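Local coordinates for holo-[acyl-carrier-protein] synthase (Thermotoga maritima, PDB 5XUM), which is a holo-[acyl-carrier-protein] synthase of the 4'-phosphopantetheinyl transferase superfamily, assembled here from three copies, at residues D8-F19 / R38-A47; G86-S94 / L104-I114. All coordinates share one frame; numbering follows the deposited sequence.

Contact 1 (D8-F19 / R38-A47); sequences DVLEVERVPEKF and RREFIAGRFA
Arg39 and Val15 meet in this strand-on-helix contact of the 4'-phosphopantetheinyl transferase superfamily, in which strand 8-11 runs nearly antiparallel to helix 38-47 and residues 12-19 continue along the helix. Arg39 leaves the helix with CG anti to its N (chi1 -151°) and stays extended to NE. CG passes 3.6 Å from Val15 O, and CD runs on beside the same oxygen. NE then donates to Val15 O at 3.1 Å, the oxygen lying 22° out of the guanidinium plane. This single bond anchors the group; Glu13 O only lies over one guanidinium face, near CZ and NH2, while NH1 comes within 4.1 Å of Glu13 CG. Below, Ala43 CB touches Leu10 CD1, Val12 CG2 and Val15 CG2, while Val15 CG1 meets Ile42 CG2. Leu10 has its CG between N and C (chi1 51°), which brings CD1 to 3.5 Å from Ala43 CB and CD2 to 3.7 Å from Phe46 CD1, with Ala47 CB alongside. Asp8 packs its CB on Ala47 O, but its carboxylate is salt-bridged to Lys54. At the exposed end, Arg38 NE donates to Glu17 OE1 in a salt bridge of 3.0 Å, in the guanidinium plane but from above the carboxylate plane.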
loop_
_atom_site.group_PDB
_atom_site.type_symbol
_atom_site.label_atom_id
_atom_site.label_comp_id
_atom_site.label_asym_id
_atom_site.label_seq_id
_atom_site.Cartn_x
_atom_site.Cartn_y
_atom_site.Cartn_z
ATOM N N ASP A 8 7.063 -10.461 1.580
ATOM C CA ASP A 8 7.855 -11.681 1.742
ATOM C C ASP A 8 8.589 -11.703 3.073
ATOM O O ASP A 8 9.158 -10.695 3.485
ATOM C CB ASP A 8 8.853 -11.875 0.594
ATOM C CG ASP A 8 9.338 -13.318 0.485
ATOM O OD1 ASP A 8 10.567 -13.551 0.534
ATOM O OD2 ASP A 8 8.487 -14.225 0.353
ATOM N N VAL A 9 8.566 -12.858 3.733
ATOM C CA VAL A 9 9.284 -13.059 4.991
ATOM C C VAL A 9 10.247 -14.246 4.862
ATOM O O VAL A 9 9.880 -15.293 4.327
ATOM C CB VAL A 9 8.307 -13.228 6.192
ATOM C CG1 VAL A 9 7.441 -14.474 6.051
ATOM C CG2 VAL A 9 9.052 -13.231 7.526
ATOM N N LEU A 10 11.483 -14.069 5.324
ATOM C CA LEU A 10 12.446 -15.170 5.349
ATOM C C LEU A 10 13.436 -15.056 6.500
ATOM O O LEU A 10 13.850 -13.952 6.875
ATOM C CB LEU A 10 13.171 -15.326 4.000
ATOM C CG LEU A 10 13.835 -14.137 3.304
ATOM C CD1 LEU A 10 15.190 -13.838 3.921
ATOM C CD2 LEU A 10 13.999 -14.424 1.819
ATOM N N GLU A 11 13.801 -16.207 7.060
ATOM C CA GLU A 11 14.802 -16.271 8.118
ATOM C C GLU A 11 16.182 -16.091 7.491
ATOM O O GLU A 11 16.595 -16.889 6.645
ATOM C CB GLU A 11 14.705 -17.603 8.871
ATOM C CG GLU A 11 15.394 -17.609 10.233
ATOM C CD GLU A 11 14.953 -18.758 11.129
ATOM O OE1 GLU A 11 14.385 -19.750 10.619
ATOM O OE2 GLU A 11 15.177 -18.671 12.356
ATOM N N VAL A 12 16.874 -15.028 7.902
ATOM C CA VAL A 12 18.179 -14.660 7.343
ATOM C C VAL A 12 19.194 -15.803 7.442
ATOM O O VAL A 12 19.859 -16.129 6.454
ATOM C CB VAL A 12 18.746 -13.380 8.009
ATOM C CG1 VAL A 12 20.200 -13.145 7.612
ATOM C CG2 VAL A 12 17.896 -12.168 7.652
ATOM N N GLU A 13 19.282 -16.414 8.625
ATOM C CA GLU A 13 20.268 -17.464 8.913
ATOM C C GLU A 13 20.183 -18.670 7.973
ATOM O O GLU A 13 21.197 -19.312 7.696
ATOM C CB GLU A 13 20.150 -17.928 10.369
ATOM C CG GLU A 13 21.404 -18.598 10.918
ATOM C CD GLU A 13 21.182 -19.255 12.268
ATOM O OE1 GLU A 13 21.928 -18.927 13.216
ATOM O OE2 GLU A 13 20.263 -20.096 12.385
ATOM N N ARG A 14 18.982 -18.969 7.482
ATOM C CA ARG A 14 18.785 -20.123 6.601
ATOM C C ARG A 14 18.938 -19.807 5.104
ATOM O O ARG A 14 18.719 -20.676 4.256
ATOM C CB ARG A 14 17.453 -20.824 6.903
ATOM C CG ARG A 14 17.489 -21.653 8.181
ATOM C CD ARG A 14 16.317 -22.619 8.284
ATOM N NE ARG A 14 15.103 -21.976 8.784
ATOM C CZ ARG A 14 14.076 -21.599 8.026
ATOM N NH1 ARG A 14 13.020 -21.024 8.587
ATOM N NH2 ARG A 14 14.096 -21.796 6.713
ATOM N N VAL A 15 19.330 -18.571 4.794
ATOM C CA VAL A 15 19.647 -18.167 3.420
ATOM C C VAL A 15 21.154 -18.311 3.177
ATOM O O VAL A 15 21.955 -17.655 3.850
ATOM C CB VAL A 15 19.200 -16.715 3.119
ATOM C CG1 VAL A 15 19.588 -16.311 1.700
ATOM C CG2 VAL A 15 17.700 -16.554 3.322
ATOM N N PRO A 16 21.546 -19.179 2.223
ATOM C CA PRO A 16 22.965 -19.369 1.918
ATOM C C PRO A 16 23.550 -18.197 1.138
ATOM O O PRO A 16 22.885 -17.642 0.260
ATOM C CB PRO A 16 22.981 -20.636 1.047
ATOM C CG PRO A 16 21.631 -21.253 1.200
ATOM C CD PRO A 16 20.700 -20.109 1.458
ATOM N N GLU A 17 24.790 -17.839 1.466
ATOM C CA GLU A 17 25.518 -16.766 0.791
ATOM C C GLU A 17 25.841 -17.139 -0.661
ATOM O O GLU A 17 26.029 -16.262 -1.508
ATOM C CB GLU A 17 26.803 -16.445 1.562
ATOM C CG GLU A 17 27.378 -15.058 1.309
ATOM C CD GLU A 17 28.582 -14.744 2.185
ATOM O OE1 GLU A 17 29.570 -14.188 1.661
ATOM O OE2 GLU A 17 28.546 -15.051 3.398
ATOM N N LYS A 18 25.888 -18.444 -0.933
ATOM C CA LYS A 18 26.159 -18.981 -2.271
ATOM C C LYS A 18 25.048 -18.679 -3.284
ATOM O O LYS A 18 25.245 -18.838 -4.490
ATOM C CB LYS A 18 26.406 -20.493 -2.199
ATOM C CG LYS A 18 27.720 -20.892 -1.544
ATOM C CD LYS A 18 27.800 -22.397 -1.343
ATOM C CE LYS A 18 29.096 -22.798 -0.657
ATOM N NZ LYS A 18 29.189 -24.272 -0.453
ATOM N N PHE A 19 23.888 -18.246 -2.788
ATOM C CA PHE A 19 22.755 -17.865 -3.638
ATOM C C PHE A 19 23.002 -16.558 -4.393
ATOM O O PHE A 19 22.303 -16.258 -5.364
ATOM C CB PHE A 19 21.471 -17.757 -2.807
ATOM C CG PHE A 19 20.781 -19.075 -2.561
ATOM C CD1 PHE A 19 19.505 -19.104 -2.011
ATOM C CD2 PHE A 19 21.394 -20.286 -2.888
ATOM C CE1 PHE A 19 18.857 -20.308 -1.777
ATOM C CE2 PHE A 19 20.750 -21.493 -2.659
ATOM C CZ PHE A 19 19.479 -21.504 -2.103
ATOM N N ARG A 38 27.006 -9.536 4.740
ATOM C CA ARG A 38 26.779 -10.162 3.438
ATOM C C ARG A 38 25.532 -11.040 3.406
ATOM O O ARG A 38 24.769 -10.998 2.438
ATOM C CB ARG A 38 28.011 -10.968 3.011
ATOM C CG ARG A 38 29.256 -10.121 2.797
ATOM C CD ARG A 38 30.489 -10.964 2.535
ATOM N NE ARG A 38 30.580 -11.410 1.143
ATOM C CZ ARG A 38 31.055 -10.674 0.139
ATOM N NH1 ARG A 38 31.096 -11.177 -1.087
ATOM N NH2 ARG A 38 31.486 -9.435 0.350
ATOM N N ARG A 39 25.328 -11.824 4.464
ATOM C CA ARG A 39 24.193 -12.745 4.542
ATOM C C ARG A 39 22.859 -12.000 4.602
ATOM O O ARG A 39 21.872 -12.436 4.009
ATOM C CB ARG A 39 24.340 -13.680 5.742
ATOM C CG ARG A 39 23.681 -15.035 5.545
ATOM C CD ARG A 39 24.119 -16.014 6.619
ATOM N NE ARG A 39 23.921 -17.398 6.199
ATOM C CZ ARG A 39 24.116 -18.459 6.977
ATOM N NH1 ARG A 39 24.509 -18.308 8.235
ATOM N NH2 ARG A 39 23.906 -19.678 6.497
ATOM N N GLU A 40 22.844 -10.879 5.321
ATOM C CA GLU A 40 21.676 -10.010 5.395
ATOM C C GLU A 40 21.320 -9.413 4.041
ATOM O O GLU A 40 20.144 -9.343 3.682
ATOM C CB GLU A 40 21.910 -8.876 6.385
ATOM C CG GLU A 40 21.667 -9.247 7.834
ATOM C CD GLU A 40 21.200 -8.057 8.646
ATOM O OE1 GLU A 40 21.732 -6.943 8.444
ATOM O OE2 GLU A 40 20.299 -8.234 9.490
ATOM N N PHE A 41 22.342 -8.976 3.305
ATOM C CA PHE A 41 22.146 -8.352 2.000
ATOM C C PHE A 41 21.467 -9.309 1.027
ATOM O O PHE A 41 20.512 -8.933 0.346
ATOM C CB PHE A 41 23.472 -7.849 1.418
ATOM C CG PHE A 41 23.318 -7.114 0.115
ATOM C CD1 PHE A 41 22.959 -5.769 0.095
ATOM C CD2 PHE A 41 23.521 -7.769 -1.098
ATOM C CE1 PHE A 41 22.814 -5.090 -1.106
ATOM C CE2 PHE A 41 23.374 -7.095 -2.304
ATOM C CZ PHE A 41 23.020 -5.754 -2.308
ATOM N N ILE A 42 21.965 -10.543 0.982
ATOM C CA ILE A 42 21.432 -11.580 0.103
ATOM C C ILE A 42 20.001 -11.934 0.481
ATOM O O ILE A 42 19.132 -12.032 -0.387
ATOM C CB ILE A 42 22.315 -12.855 0.123
ATOM C CG1 ILE A 42 23.736 -12.543 -0.363
ATOM C CG2 ILE A 42 21.686 -13.974 -0.702
ATOM C CD1 ILE A 42 23.807 -11.799 -1.684
ATOM N N ALA A 43 19.770 -12.119 1.778
ATOM C CA ALA A 43 18.443 -12.414 2.302
ATOM C C ALA A 43 17.452 -11.302 1.937
ATOM O O ALA A 43 16.338 -11.579 1.492
ATOM C CB ALA A 43 18.506 -12.614 3.810
ATOM N N GLY A 44 17.881 -10.053 2.106
ATOM C CA GLY A 44 17.061 -8.888 1.785
ATOM C C GLY A 44 16.705 -8.779 0.310
ATOM O O GLY A 44 15.561 -8.476 -0.033
ATOM N N ARG A 45 17.684 -9.027 -0.559
ATOM C CA ARG A 45 17.467 -8.976 -2.006
ATOM C C ARG A 45 16.584 -10.115 -2.503
ATOM O O ARG A 45 15.785 -9.922 -3.419
ATOM C CB ARG A 45 18.796 -8.941 -2.773
ATOM C CG ARG A 45 19.203 -7.554 -3.253
ATOM C CD ARG A 45 19.275 -6.553 -2.110
ATOM N NE ARG A 45 19.428 -5.179 -2.575
ATOM C CZ ARG A 45 19.357 -4.110 -1.786
ATOM N NH1 ARG A 45 19.127 -4.248 -0.485
ATOM N NH2 ARG A 45 19.512 -2.897 -2.300
ATOM N N PHE A 46 16.727 -11.290 -1.894
ATOM C CA PHE A 46 15.852 -12.421 -2.198
ATOM C C PHE A 46 14.408 -12.086 -1.829
ATOM O O PHE A 46 13.489 -12.335 -2.615
ATOM C CB PHE A 46 16.305 -13.686 -1.461
ATOM C CG PHE A 46 15.789 -14.960 -2.073
ATOM C CD1 PHE A 46 14.532 -15.454 -1.739
ATOM C CD2 PHE A 46 16.558 -15.663 -2.992
ATOM C CE1 PHE A 46 14.053 -16.625 -2.310
ATOM C CE2 PHE A 46 16.088 -16.836 -3.565
ATOM C CZ PHE A 46 14.833 -17.316 -3.223
ATOM N N ALA A 47 14.225 -11.517 -0.637
ATOM C CA ALA A 47 12.905 -11.132 -0.142
ATOM C C ALA A 47 12.255 -10.050 -1.010
ATOM O O ALA A 47 11.068 -10.131 -1.309
ATOM C CB ALA A 47 12.986 -10.685 1.313
#

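Contact 2 (G86-S94 / L104-I114); sequences GFFNYAHVS and LVVLEKRKGDI
Tyr90 and Arg110 make the flat stack of this contact: the guanidinium lies on one ring face with centres 3.7 Å apart and planes at 14°, a cation-pi pair, while Arg110 CD adds a CH-pi contact. At the ring's edge, in its plane, sits Asp113 CB. Glu108, Arg110 and Asp113 form a salt-bridge network: Glu108 OE1 is gripped by His92 NE2 at 2.7 Å and, in a salt bridge, by Arg110 NE at 3.1 Å, from opposite faces of the carboxylate, and Arg110 NH1 pairs with Asp113 OD2 at 3.6 Å. Glu108 OE2 takes the backbone N of Ile2 of the third subunit, whose O accepts from Arg110 NH2. Backbone bonds join strands 90-97 and 100-108 as an antiparallel beta hairpin, with a classic bulge where Asn89 and Tyr90 both face Glu108. Asn89, its CG between N and C (chi1 56°), reaches across with its amide: OD1 takes Arg110 N at 2.9 Å on a lone pair, in the carbonyl plane, and ND2 donates to Arg110 O. Ala91 and Leu107 share the sheet face that bears Val93 and Val105; Leu107 CD1 rests over the Phe88 ring, 4.1 Å from its centroid, and Leu107 CD2 meets Ala91 CB at 3.8 Å.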
loop_
_atom_site.group_PDB
_atom_site.type_symbol
_atom_site.label_atom_id
_atom_site.label_comp_id
_atom_site.label_asym_id
_atom_site.label_seq_id
_atom_site.Cartn_x
_atom_site.Cartn_y
_atom_site.Cartn_z
ATOM N N GLY A 86 5.318 -4.831 -16.821
ATOM C CA GLY A 86 3.995 -4.202 -16.834
ATOM C C GLY A 86 4.091 -2.719 -17.130
ATOM O O GLY A 86 5.163 -2.220 -17.485
ATOM N N PHE A 87 2.977 -2.005 -16.984
ATOM C CA PHE A 87 2.965 -0.563 -17.245
ATOM C C PHE A 87 2.912 0.303 -15.981
ATOM O O PHE A 87 2.665 1.510 -16.058
ATOM C CB PHE A 87 1.869 -0.173 -18.256
ATOM C CG PHE A 87 0.464 -0.361 -17.752
ATOM C CD1 PHE A 87 -0.276 0.728 -17.298
ATOM C CD2 PHE A 87 -0.132 -1.620 -17.752
ATOM C CE1 PHE A 87 -1.575 0.563 -16.839
ATOM C CE2 PHE A 87 -1.430 -1.792 -17.294
ATOM C CZ PHE A 87 -2.153 -0.699 -16.837
ATOM N N PHE A 88 3.149 -0.311 -14.822
ATOM C CA PHE A 88 3.311 0.456 -13.589
ATOM C C PHE A 88 4.512 1.382 -13.761
ATOM O O PHE A 88 5.517 0.994 -14.358
ATOM C CB PHE A 88 3.490 -0.468 -12.369
ATOM C CG PHE A 88 4.674 -1.397 -12.467
ATOM C CD1 PHE A 88 4.539 -2.661 -13.034
ATOM C CD2 PHE A 88 5.922 -1.012 -11.986
ATOM C CE1 PHE A 88 5.628 -3.516 -13.132
ATOM C CE2 PHE A 88 7.017 -1.860 -12.085
ATOM C CZ PHE A 88 6.869 -3.116 -12.655
ATOM N N ASN A 89 4.403 2.615 -13.278
ATOM C CA ASN A 89 5.537 3.534 -13.351
ATOM C C ASN A 89 6.131 3.873 -11.988
ATOM O O ASN A 89 7.148 4.561 -11.897
ATOM C CB ASN A 89 5.215 4.792 -14.177
ATOM C CG ASN A 89 4.000 5.551 -13.672
ATOM O OD1 ASN A 89 3.233 5.063 -12.839
ATOM N ND2 ASN A 89 3.819 6.762 -14.187
ATOM N N TYR A 90 5.499 3.366 -10.932
ATOM C CA TYR A 90 6.018 3.536 -9.583
ATOM C C TYR A 90 6.106 2.210 -8.844
ATOM O O TYR A 90 5.166 1.412 -8.854
ATOM C CB TYR A 90 5.191 4.561 -8.794
ATOM C CG TYR A 90 5.592 5.986 -9.087
ATOM C CD1 TYR A 90 6.461 6.673 -8.240
ATOM C CD2 TYR A 90 5.124 6.642 -10.224
ATOM C CE1 TYR A 90 6.844 7.974 -8.511
ATOM C CE2 TYR A 90 5.500 7.944 -10.504
ATOM C CZ TYR A 90 6.360 8.603 -9.649
ATOM O OH TYR A 90 6.733 9.895 -9.931
ATOM N N ALA A 91 7.262 1.977 -8.234
ATOM C CA ALA A 91 7.452 0.851 -7.336
ATOM C C ALA A 91 7.868 1.407 -5.986
ATOM O O ALA A 91 8.959 1.955 -5.834
ATOM C CB ALA A 91 8.507 -0.102 -7.876
ATOM N N HIS A 92 6.967 1.296 -5.019
ATOM C CA HIS A 92 7.240 1.731 -3.664
ATOM C C HIS A 92 7.670 0.529 -2.883
ATOM O O HIS A 92 6.902 -0.426 -2.706
ATOM C CB HIS A 92 6.003 2.389 -3.066
ATOM C CG HIS A 92 5.495 3.562 -3.872
ATOM N ND1 HIS A 92 6.079 4.776 -3.834
ATOM C CD2 HIS A 92 4.428 3.666 -4.765
ATOM C CE1 HIS A 92 5.417 5.617 -4.652
ATOM N NE2 HIS A 92 4.408 4.936 -5.222
ATOM N N VAL A 93 8.923 0.549 -2.438
ATOM C CA VAL A 93 9.526 -0.623 -1.815
ATOM C C VAL A 93 10.095 -0.306 -0.430
ATOM O O VAL A 93 10.506 0.823 -0.151
ATOM C CB VAL A 93 10.597 -1.300 -2.724
ATOM C CG1 VAL A 93 10.037 -1.580 -4.115
ATOM C CG2 VAL A 93 11.859 -0.459 -2.824
ATOM N N SER A 94 10.084 -1.310 0.440
ATOM C CA SER A 94 10.693 -1.194 1.759
ATOM C C SER A 94 11.217 -2.548 2.211
ATOM O O SER A 94 10.664 -3.591 1.851
ATOM C CB SER A 94 9.696 -0.639 2.780
ATOM O OG SER A 94 10.356 -0.295 3.992
ATOM N N LEU A 104 8.566 -5.400 1.374
ATOM C CA LEU A 104 7.286 -4.892 0.902
ATOM C C LEU A 104 7.465 -4.231 -0.465
ATOM O O LEU A 104 8.367 -3.416 -0.650
ATOM C CB LEU A 104 6.733 -3.873 1.907
ATOM C CG LEU A 104 5.531 -3.011 1.499
ATOM C CD1 LEU A 104 4.260 -3.842 1.472
ATOM C CD2 LEU A 104 5.376 -1.837 2.453
ATOM N N VAL A 105 6.612 -4.598 -1.419
ATOM C CA VAL A 105 6.593 -3.961 -2.738
ATOM C C VAL A 105 5.156 -3.558 -3.071
ATOM O O VAL A 105 4.242 -4.385 -3.017
ATOM C CB VAL A 105 7.177 -4.873 -3.847
ATOM C CG1 VAL A 105 7.000 -4.247 -5.233
ATOM C CG2 VAL A 105 8.652 -5.160 -3.598
ATOM N N VAL A 106 4.963 -2.276 -3.377
ATOM C CA VAL A 106 3.669 -1.774 -3.836
ATOM C C VAL A 106 3.853 -1.148 -5.217
ATOM O O VAL A 106 4.610 -0.186 -5.380
ATOM C CB VAL A 106 3.043 -0.755 -2.853
ATOM C CG1 VAL A 106 1.746 -0.183 -3.424
ATOM C CG2 VAL A 106 2.778 -1.399 -1.489
ATOM N N LEU A 107 3.174 -1.716 -6.209
ATOM C CA LEU A 107 3.264 -1.222 -7.580
ATOM C C LEU A 107 2.098 -0.284 -7.884
ATOM O O LEU A 107 0.942 -0.592 -7.585
ATOM C CB LEU A 107 3.331 -2.382 -8.581
ATOM C CG LEU A 107 4.467 -3.402 -8.391
ATOM C CD1 LEU A 107 4.370 -4.512 -9.424
ATOM C CD2 LEU A 107 5.842 -2.751 -8.444
ATOM N N GLU A 108 2.419 0.864 -8.469
ATOM C CA GLU A 108 1.444 1.926 -8.704
ATOM C C GLU A 108 1.539 2.436 -10.141
ATOM O O GLU A 108 2.633 2.556 -10.697
ATOM C CB GLU A 108 1.684 3.079 -7.717
ATOM C CG GLU A 108 0.737 4.269 -7.853
ATOM C CD GLU A 108 1.123 5.451 -6.976
ATOM O OE1 GLU A 108 2.333 5.742 -6.831
ATOM O OE2 GLU A 108 0.207 6.107 -6.437
ATOM N N LYS A 109 0.383 2.714 -10.736
ATOM C CA LYS A 109 0.327 3.431 -12.004
ATOM C C LYS A 109 -0.220 4.832 -11.748
ATOM O O LYS A 109 -1.393 5.003 -11.404
ATOM C CB LYS A 109 -0.516 2.672 -13.041
ATOM C CG LYS A 109 -0.878 3.458 -14.305
ATOM C CD LYS A 109 0.347 3.929 -15.076
ATOM C CE LYS A 109 -0.047 4.787 -16.269
ATOM N NZ LYS A 109 1.101 5.604 -16.746
ATOM N N ARG A 110 0.650 5.826 -11.892
ATOM C CA ARG A 110 0.243 7.220 -11.797
ATOM C C ARG A 110 0.016 7.776 -13.191
ATOM O O ARG A 110 0.735 7.425 -14.130
ATOM C CB ARG A 110 1.312 8.063 -11.110
ATOM C CG ARG A 110 1.466 7.837 -9.617
ATOM C CD ARG A 110 2.331 8.942 -9.037
ATOM N NE ARG A 110 2.898 8.599 -7.737
ATOM C CZ ARG A 110 3.844 9.307 -7.128
ATOM N NH1 ARG A 110 4.339 10.395 -7.706
ATOM N NH2 ARG A 110 4.303 8.925 -5.944
ATOM N N LYS A 111 -0.987 8.641 -13.314
ATOM C CA LYS A 111 -1.193 9.428 -14.524
ATOM C C LYS A 111 0.051 10.287 -14.740
ATOM O O LYS A 111 0.491 10.987 -13.826
ATOM C CB LYS A 111 -2.448 10.301 -14.377
ATOM C CG LYS A 111 -2.706 11.277 -15.520
ATOM C CD LYS A 111 -3.850 12.222 -15.174
ATOM C CE LYS A 111 -3.955 13.384 -16.153
ATOM N NZ LYS A 111 -4.496 12.976 -17.480
ATOM N N GLY A 112 0.627 10.202 -15.937
ATOM C CA GLY A 112 1.814 10.979 -16.286
ATOM C C GLY A 112 3.074 10.490 -15.600
ATOM O O GLY A 112 3.277 9.280 -15.450
ATOM N N ASP A 113 3.913 11.442 -15.184
ATOM C CA ASP A 113 5.190 11.164 -14.501
ATOM C C ASP A 113 6.174 10.351 -15.345
ATOM O O ASP A 113 7.026 9.632 -14.816
ATOM C CB ASP A 113 4.966 10.512 -13.124
ATOM C CG ASP A 113 5.021 11.515 -11.984
ATOM O OD1 ASP A 113 5.960 12.338 -11.951
ATOM O OD2 ASP A 113 4.133 11.465 -11.105
ATOM N N ILE A 114 6.042 10.479 -16.661
ATOM C CA ILE A 114 6.976 9.893 -17.610
ATOM C C ILE A 114 7.577 11.049 -18.410
ATOM O O ILE A 114 6.859 11.764 -19.110
ATOM C CB ILE A 114 6.274 8.864 -18.525
ATOM C CG1 ILE A 114 5.795 7.663 -17.697
ATOM C CG2 ILE A 114 7.202 8.400 -19.640
ATOM C CD1 ILE A 114 4.545 7.003 -18.232
HETATM O O HOH W 1 3.065 3.793 -17.321
#

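Both contacts reach the same antiparallel sheet, in which strands 2-11 and 100-108 are neighbours, yet their centres are 25 Å apart. Contact 1 lies toward the periphery and is partly buried, joining an outer strand and its turn to helix 38-56 through apolar groups over the buried part, and an arginine-carbonyl bond and a salt bridge toward the exposed end. Contact 2 is buried near the middle of the chain and is bound strand to strand by backbone hydrogen bonds, with a charged cluster on the face turned to the third subunit. Its apolar face lies on the same helix farther along, at Ala51, Phe52, Ala55 and Leu56. The second subunit meets contact 1 through Ser96 and Asp98.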